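Local coordinates for carbohydrate binding module family 33 and 10 domain protein (Teredinibacter turnerae, PDB 6RW7) that binds copper and, as the AA10 lytic polysaccharide monooxygenase domain of a longer protein, probably binds cellulose and cleaves its chains by oxidation, at residues Glu5-Arg10 with Thr89-Gly94; Gln11-Ala16 with Ser25-Glu30; Gln139-Glu144 with Asn171-Ser176. All coordinates share one frame; numbering follows the deposited sequence. Where two conformers were deposited one is given.

Interaction 1 (Glu5-Arg10 with Thr89-Gly94); sequences ESPPSR and TSFNSG. With CU (copper (II) ion), chain C.
T89 reaches toward the ring of P8, while P7, one residue earlier, lies obliquely against the ring of F91. T89 is followed most easily from its CB, which splits into two branches of opposite character. The hydroxyl branch sits between the backbone N and the carbonyl carbon (chi1 59°). There OG1 rests 3.8 Å from P8 CD and donates its hydrogen to a water 2.8 Å from it; the same water donates to P8 O, also at 2.8 Å. The methyl branch meets the same ring one atom further on, CG2 lying 3.8 Å from P8 CG. A threonine suits this place because a single side chain supplies both an apolar surface for the proline ring and a polar bridge to its carbonyl. In the immunoglobulin-like beta-sandwich of this enzyme family, strand 3-6 belongs to one sheet and strand 89-90 lies beside strand 193-202 in the other, so the contact joins the turn after a strand of one sheet to the edge of the other. P7 CG approaches F91 CE1 to 3.8 Å, a purely apolar meeting. Around this pair, V199 and F98 pack on P7, and V201 and Q96 on F91. P7 follows a cis peptide bond, which bends the chain as it leaves the strand, just after a classic beta bulge in which E5 and S6 both face V99. Beyond the bend, S9 is the N-cap of helix 10-17, its OG accepting from Q12 N. At the far end of the segment the extended side chain of E5 carries OE1 to a copper(II) ion 2.2 Å away, a site completed by D101, H165 and a water and distinct from the copper bound by H1 and H107. R10 turns inward to a salt bridge with D200 and a cation-pi contact with W86.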
# COMPACT_ATOMS: atom_id res chain seq x y z
N GLU A 5 4.80 6.35 0.74
CA GLU A 5 5.84 6.90 1.64
C GLU A 5 5.22 7.48 2.91
O GLU A 5 5.83 7.34 3.98
CB GLU A 5 6.64 7.94 0.86
CG GLU A 5 7.64 8.71 1.69
CD GLU A 5 8.54 9.58 0.84
OE1 GLU A 5 9.04 9.09 -0.19
OE2 GLU A 5 8.74 10.74 1.22
N SER A 6 4.09 8.17 2.79
CA SER A 6 3.44 8.85 3.93
C SER A 6 1.94 8.69 3.80
O SER A 6 1.41 9.02 2.76
CB SER A 6 3.81 10.32 3.97
OG SER A 6 3.18 10.90 5.09
N PRO A 7 1.21 8.17 4.82
CA PRO A 7 1.81 7.53 5.99
C PRO A 7 2.64 6.33 5.54
O PRO A 7 2.44 5.80 4.43
CB PRO A 7 0.61 7.06 6.80
CG PRO A 7 -0.45 6.88 5.72
CD PRO A 7 -0.25 8.04 4.78
N PRO A 8 3.63 5.91 6.34
CA PRO A 8 4.58 4.92 5.85
C PRO A 8 3.93 3.56 5.65
O PRO A 8 3.45 2.96 6.59
CB PRO A 8 5.68 4.86 6.92
CG PRO A 8 5.03 5.45 8.15
CD PRO A 8 4.00 6.45 7.65
N SER A 9 4.01 3.06 4.42
CA SER A 9 3.54 1.71 4.05
C SER A 9 4.49 0.65 4.57
O SER A 9 5.60 0.95 5.05
CB SER A 9 3.41 1.56 2.55
OG SER A 9 4.69 1.61 1.94
N ARG A 10 4.10 -0.60 4.40
CA ARG A 10 4.98 -1.73 4.75
C ARG A 10 6.30 -1.60 3.98
O ARG A 10 7.34 -1.98 4.53
CB ARG A 10 4.30 -3.06 4.46
CG ARG A 10 3.12 -3.32 5.39
CD ARG A 10 2.45 -4.66 5.20
NE ARG A 10 1.40 -4.80 6.20
CZ ARG A 10 0.68 -5.90 6.40
NH1 ARG A 10 0.86 -6.99 5.65
NH2 ARG A 10 -0.20 -5.90 7.40
N THR A 89 1.70 3.12 12.53
CA THR A 89 1.78 4.56 12.83
C THR A 89 0.39 5.08 13.17
O THR A 89 -0.65 4.62 12.66
CB THR A 89 2.60 5.32 11.80
OG1 THR A 89 1.96 5.11 10.55
CG2 THR A 89 4.05 4.89 11.73
N SER A 90 0.41 6.02 14.08
CA SER A 90 -0.80 6.73 14.55
C SER A 90 -1.41 7.48 13.37
O SER A 90 -0.66 8.03 12.56
CB SER A 90 -0.48 7.64 15.68
OG SER A 90 -1.68 8.08 16.30
N PHE A 91 -2.74 7.47 13.28
CA PHE A 91 -3.41 8.06 12.12
C PHE A 91 -4.77 8.58 12.55
O PHE A 91 -5.34 8.04 13.50
CB PHE A 91 -3.51 7.02 11.02
CG PHE A 91 -3.66 7.57 9.62
CD1 PHE A 91 -2.74 8.44 9.10
CD2 PHE A 91 -4.70 7.15 8.81
CE1 PHE A 91 -2.86 8.92 7.81
CE2 PHE A 91 -4.81 7.63 7.51
CZ PHE A 91 -3.88 8.50 7.01
N ASN A 92 -5.28 9.53 11.79
CA ASN A 92 -6.58 10.18 12.06
C ASN A 92 -7.50 9.97 10.85
O ASN A 92 -7.04 9.81 9.71
CB ASN A 92 -6.43 11.66 12.41
CG ASN A 92 -5.72 11.96 13.72
OD1 ASN A 92 -5.96 11.32 14.73
ND2 ASN A 92 -4.87 12.96 13.73
N SER A 93 -8.79 9.94 11.10
CA SER A 93 -9.82 9.91 10.05
C SER A 93 -10.01 11.32 9.45
O SER A 93 -9.31 12.30 9.85
CB SER A 93 -11.09 9.33 10.58
OG SER A 93 -11.67 10.23 11.51
N GLY A 94 -10.87 11.41 8.45
CA GLY A 94 -11.16 12.67 7.76
C GLY A 94 -10.17 12.94 6.65
O GLY A 94 -9.52 12.00 6.17
CU CU C . 10.05 10.27 -1.69
O HOH W 1 2.60 2.76 9.23
O HOH W 2 11.31 11.42 -3.06

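Interaction 2 (Gln11-Ala16 with Ser25-Glu30); sequences QQHCGA and SAKCDE
C14 and C28 are joined by a disulfide that ties helix 10-17 to the start of helix 29-37, within the helical region that follows the first strand of the domain. The S-S bond is 2.1 Å from C14 SG to C28 SG, with a relaxed chi3 of -91°. Each sulfur lies anti to its carbonyl carbon, which turns the two CB-SG bonds toward each other; C28 is the N-cap residue of its helix. C28 SG also packs 3.4 Å from H13 O. Beside it, K27 crosses H13 at about a right angle. Its CG takes the position between backbone N and carbonyl carbon (chi1 63°), and the rest of the chain runs out straight, bringing NZ to the imidazole edge, only 6° out of the ring plane. NZ donates to H13 ND1 over 2.9 Å, consistent with a neutral ring protonated at NE2; the ammonium also forms a salt bridge with E17. The helix widens here into a pi-type turn, A16 N reaching Q11 O at 2.8 Å. G15 suits that turn, since a CB would strike Q11 O. Before K27, an ST turn sets the backbone: K27 N donates to S25 OG at 3.2 Å.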
# COMPACT_ATOMS: atom_id res chain seq x y z
N GLN A 11 6.23 -1.16 2.72
CA GLN A 11 7.43 -1.03 1.86
C GLN A 11 8.31 0.13 2.31
O GLN A 11 9.54 0.06 2.13
CB GLN A 11 6.98 -0.79 0.43
CG GLN A 11 6.22 -1.96 -0.15
CD GLN A 11 4.87 -1.55 -0.65
OE1 GLN A 11 4.01 -1.18 0.15
NE2 GLN A 11 4.66 -1.69 -1.96
N GLN A 12 7.73 1.18 2.88
CA GLN A 12 8.49 2.33 3.40
C GLN A 12 9.28 1.86 4.63
O GLN A 12 10.48 2.13 4.73
CB GLN A 12 7.56 3.49 3.73
CG GLN A 12 8.29 4.65 4.39
CD GLN A 12 9.31 5.31 3.49
OE1 GLN A 12 9.06 5.50 2.30
NE2 GLN A 12 10.45 5.73 4.04
N HIS A 13 8.61 1.22 5.57
CA HIS A 13 9.29 0.74 6.80
C HIS A 13 10.33 -0.33 6.45
O HIS A 13 11.45 -0.24 6.97
CB HIS A 13 8.31 0.10 7.78
CG HIS A 13 7.32 1.01 8.41
ND1 HIS A 13 7.67 2.01 9.27
CD2 HIS A 13 5.97 1.01 8.35
CE1 HIS A 13 6.58 2.59 9.74
NE2 HIS A 13 5.51 2.00 9.17
N CYS A 14 9.90 -1.35 5.71
CA CYS A 14 10.66 -2.60 5.49
C CYS A 14 10.93 -2.69 4.00
O CYS A 14 10.07 -3.18 3.28
CB CYS A 14 9.93 -3.83 6.05
SG CYS A 14 9.19 -3.59 7.70
N GLY A 15 12.06 -2.15 3.57
CA GLY A 15 12.31 -1.84 2.16
C GLY A 15 13.05 -0.54 2.05
O GLY A 15 14.30 -0.54 2.07
N ALA A 16 12.33 0.57 2.00
CA ALA A 16 12.98 1.88 1.80
C ALA A 16 13.89 2.17 3.00
O ALA A 16 15.03 2.62 2.80
CB ALA A 16 11.95 2.96 1.58
N SER A 25 16.99 -0.61 13.13
CA SER A 25 15.82 -0.60 14.04
C SER A 25 15.34 -2.04 14.15
O SER A 25 15.57 -2.80 13.20
CB SER A 25 14.71 0.28 13.50
OG SER A 25 13.53 0.12 14.27
N ALA A 26 14.64 -2.40 15.22
CA ALA A 26 14.05 -3.74 15.38
C ALA A 26 12.66 -3.82 14.73
O ALA A 26 12.09 -4.90 14.74
CB ALA A 26 13.97 -4.09 16.85
N LYS A 27 12.12 -2.70 14.21
CA LYS A 27 10.67 -2.62 13.88
C LYS A 27 10.25 -3.64 12.81
O LYS A 27 9.09 -4.07 12.87
CB LYS A 27 10.26 -1.22 13.46
CG LYS A 27 10.91 -0.67 12.20
CD LYS A 27 10.28 0.65 11.78
CE LYS A 27 11.00 1.36 10.67
NZ LYS A 27 10.29 2.61 10.32
N CYS A 28 11.12 -4.02 11.87
CA CYS A 28 10.80 -5.01 10.81
C CYS A 28 11.30 -6.41 11.16
O CYS A 28 11.15 -7.33 10.35
CB CYS A 28 11.45 -4.59 9.50
SG CYS A 28 10.82 -3.03 8.85
N ASP A 29 11.82 -6.63 12.36
CA ASP A 29 12.50 -7.91 12.67
C ASP A 29 11.54 -9.09 12.48
O ASP A 29 11.94 -10.10 11.92
CB ASP A 29 13.05 -7.89 14.09
CG ASP A 29 14.36 -7.13 14.22
OD1 ASP A 29 14.85 -6.56 13.21
OD2 ASP A 29 14.87 -7.05 15.37
N GLU A 30 10.30 -8.99 12.97
CA GLU A 30 9.33 -10.10 12.91
C GLU A 30 8.97 -10.38 11.45
O GLU A 30 8.96 -11.54 11.05
CB GLU A 30 8.11 -9.75 13.76
CG GLU A 30 7.43 -10.95 14.36
CD GLU A 30 6.29 -10.55 15.27
OE1 GLU A 30 6.59 -10.00 16.36
OE2 GLU A 30 5.12 -10.72 14.86

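Interaction 3 (Gln139-Glu144 with Asn171-Ser176); sequences QPFCDE and NVPSRS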
# COMPACT_ATOMS: atom_id res chain seq x y z
N GLN A 139 -15.94 -1.84 -1.26
CA GLN A 139 -15.75 -0.70 -2.18
C GLN A 139 -14.62 0.16 -1.63
O GLN A 139 -14.42 0.27 -0.42
CB GLN A 139 -17.04 0.11 -2.31
CG GLN A 139 -18.18 -0.67 -2.95
CD GLN A 139 -17.89 -1.01 -4.39
OE1 GLN A 139 -17.34 -0.20 -5.13
NE2 GLN A 139 -18.22 -2.23 -4.78
N PRO A 140 -13.89 0.86 -2.51
CA PRO A 140 -12.85 1.77 -2.03
C PRO A 140 -13.44 2.99 -1.31
O PRO A 140 -14.49 3.46 -1.71
CB PRO A 140 -12.09 2.21 -3.29
CG PRO A 140 -12.99 1.84 -4.44
CD PRO A 140 -13.96 0.77 -3.97
N PHE A 141 -12.73 3.51 -0.31
CA PHE A 141 -13.14 4.76 0.37
C PHE A 141 -12.60 5.98 -0.39
O PHE A 141 -13.09 7.08 -0.17
CB PHE A 141 -12.67 4.77 1.82
CG PHE A 141 -11.19 4.94 2.04
CD1 PHE A 141 -10.61 6.20 2.07
CD2 PHE A 141 -10.38 3.84 2.25
CE1 PHE A 141 -9.25 6.35 2.31
CE2 PHE A 141 -9.03 3.99 2.53
CZ PHE A 141 -8.47 5.24 2.52
N CYS A 142 -11.62 5.78 -1.28
CA CYS A 142 -11.04 6.88 -2.07
C CYS A 142 -10.68 6.30 -3.43
O CYS A 142 -10.06 5.24 -3.47
CB CYS A 142 -9.84 7.45 -1.33
SG CYS A 142 -9.09 8.91 -2.10
N ASP A 143 -11.15 6.92 -4.49
CA ASP A 143 -10.93 6.42 -5.87
C ASP A 143 -10.88 7.66 -6.74
O ASP A 143 -11.94 8.26 -6.98
CB ASP A 143 -12.01 5.41 -6.27
CG ASP A 143 -11.84 4.85 -7.67
OD1 ASP A 143 -10.89 5.23 -8.36
OD2 ASP A 143 -12.68 4.10 -8.07
N GLU A 144 -9.68 8.10 -7.06
CA GLU A 144 -9.45 9.38 -7.75
C GLU A 144 -8.76 9.07 -9.06
O GLU A 144 -7.63 8.52 -9.03
CB GLU A 144 -8.66 10.33 -6.86
CG GLU A 144 -9.42 10.71 -5.60
CD GLU A 144 -10.70 11.51 -5.79
OE1 GLU A 144 -10.98 12.00 -6.92
OE2 GLU A 144 -11.46 11.62 -4.80
N ASN A 171 -10.84 11.29 1.91
CA ASN A 171 -11.64 11.32 3.16
C ASN A 171 -11.53 9.94 3.81
O ASN A 171 -12.22 9.01 3.36
CB ASN A 171 -13.09 11.68 2.85
CG ASN A 171 -13.95 11.77 4.09
OD1 ASN A 171 -13.46 12.04 5.18
ND2 ASN A 171 -15.24 11.52 3.92
N VAL A 172 -10.71 9.81 4.84
CA VAL A 172 -10.50 8.52 5.54
C VAL A 172 -11.69 8.28 6.46
O VAL A 172 -12.04 9.15 7.24
CB VAL A 172 -9.17 8.54 6.30
CG1 VAL A 172 -8.96 7.23 7.04
CG2 VAL A 172 -8.00 8.78 5.35
N PRO A 173 -12.34 7.10 6.36
CA PRO A 173 -13.47 6.77 7.23
C PRO A 173 -13.09 6.75 8.71
O PRO A 173 -11.94 6.48 9.05
CB PRO A 173 -13.87 5.35 6.78
CG PRO A 173 -13.38 5.25 5.36
CD PRO A 173 -12.10 6.05 5.35
N SER A 174 -14.08 7.02 9.55
CA SER A 174 -13.91 6.95 11.01
C SER A 174 -13.56 5.52 11.37
O SER A 174 -14.26 4.58 10.91
CB SER A 174 -15.13 7.36 11.78
OG SER A 174 -15.49 8.70 11.50
N ARG A 175 -12.51 5.34 12.15
CA ARG A 175 -12.04 4.03 12.61
C ARG A 175 -11.49 4.20 14.01
O ARG A 175 -11.12 5.35 14.39
CB ARG A 175 -10.96 3.45 11.69
CG ARG A 175 -11.46 2.95 10.34
CD ARG A 175 -12.35 1.73 10.47
NE ARG A 175 -12.81 1.16 9.20
CZ ARG A 175 -13.87 1.56 8.52
NH1 ARG A 175 -14.61 2.58 8.92
NH2 ARG A 175 -14.19 0.90 7.42
N SER A 176 -11.45 3.09 14.73
CA SER A 176 -10.80 2.99 16.05
C SER A 176 -9.83 1.82 16.08
O SER A 176 -10.12 0.77 15.49
CB SER A 176 -11.86 2.86 17.13
OG SER A 176 -12.71 3.99 17.07
O HOH W 3 -12.01 9.83 -0.29
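F141 lays one face of its ring on P173, a CH-pi contact beside a classic beta bulge in which F141 and C142 both face F116 of strand 111-118. The proline comes in at about a right angle to the phenylalanine side chain. Its CD lies 3.9 Å from the centroid of the F141 ring, 28° off the ring normal. Proline is well suited to this role, because a CD carbon bonded to the peptide nitrogen has slightly polarised hydrogens that can point into an aromatic cloud. P173 CG continues the contact to F141 CB at 3.6 Å. The CD1-CE1 edge of the ring has further neighbours: F141 CD1 is 3.5 Å from N171 O, approached obliquely, and F141 CE1 touches V172 CG2 at 4.1 Å. V172 turns its CB away from this segment, yet its CG2 branch runs alongside the ring. Torsion places the aromatic group here: with chi1 72°, CG stands between the backbone N and the carbonyl carbon, and the ring swings over the end of strand 165-172. Cut back to alanine, this position would probably leave P173 CD without its aromatic partner and open a gap beside V172 CG2. Outside this first shell, a water spans the backbones, donating to F141 O at 3.0 Å and accepting from N171 N at 2.9 Å. Covalent support comes from C142, the residue after F141, which forms a disulfide with C170, the residue before N171; the C170 side chain also touches F141. This ties strands of the two sheets of the sandwich together. V172 packs on Q96 and F98 with its buried side, while D143 forms a salt bridge with K59. Further out, R175 makes a salt bridge with E137 through NH2, and its NH1 donates to S174 O at 2.8 Å.

Overall arrangement
The three contacts lie in one domain but differ in setting. Interaction 2 is buried, linking two helices by a covalent bond and a lysine-histidine hydrogen bond. Interactions 1 and 3 are partly buried, rest on proline and aromatic packing with a bridging water each, and both span the sheets of the sandwich. Interaction 2 is nested in the loop closed by interaction 1, and they touch where T89 CG2 and P8 O pack against the H13 ring. Interaction 3 meets interaction 1 through a probable backbone hydrogen bond from G94 to V172. Interactions 2 and 3 are on opposite sides of the chain's centre, their centres about 25 Å apart. Interaction 1 alone carries a copper ligand.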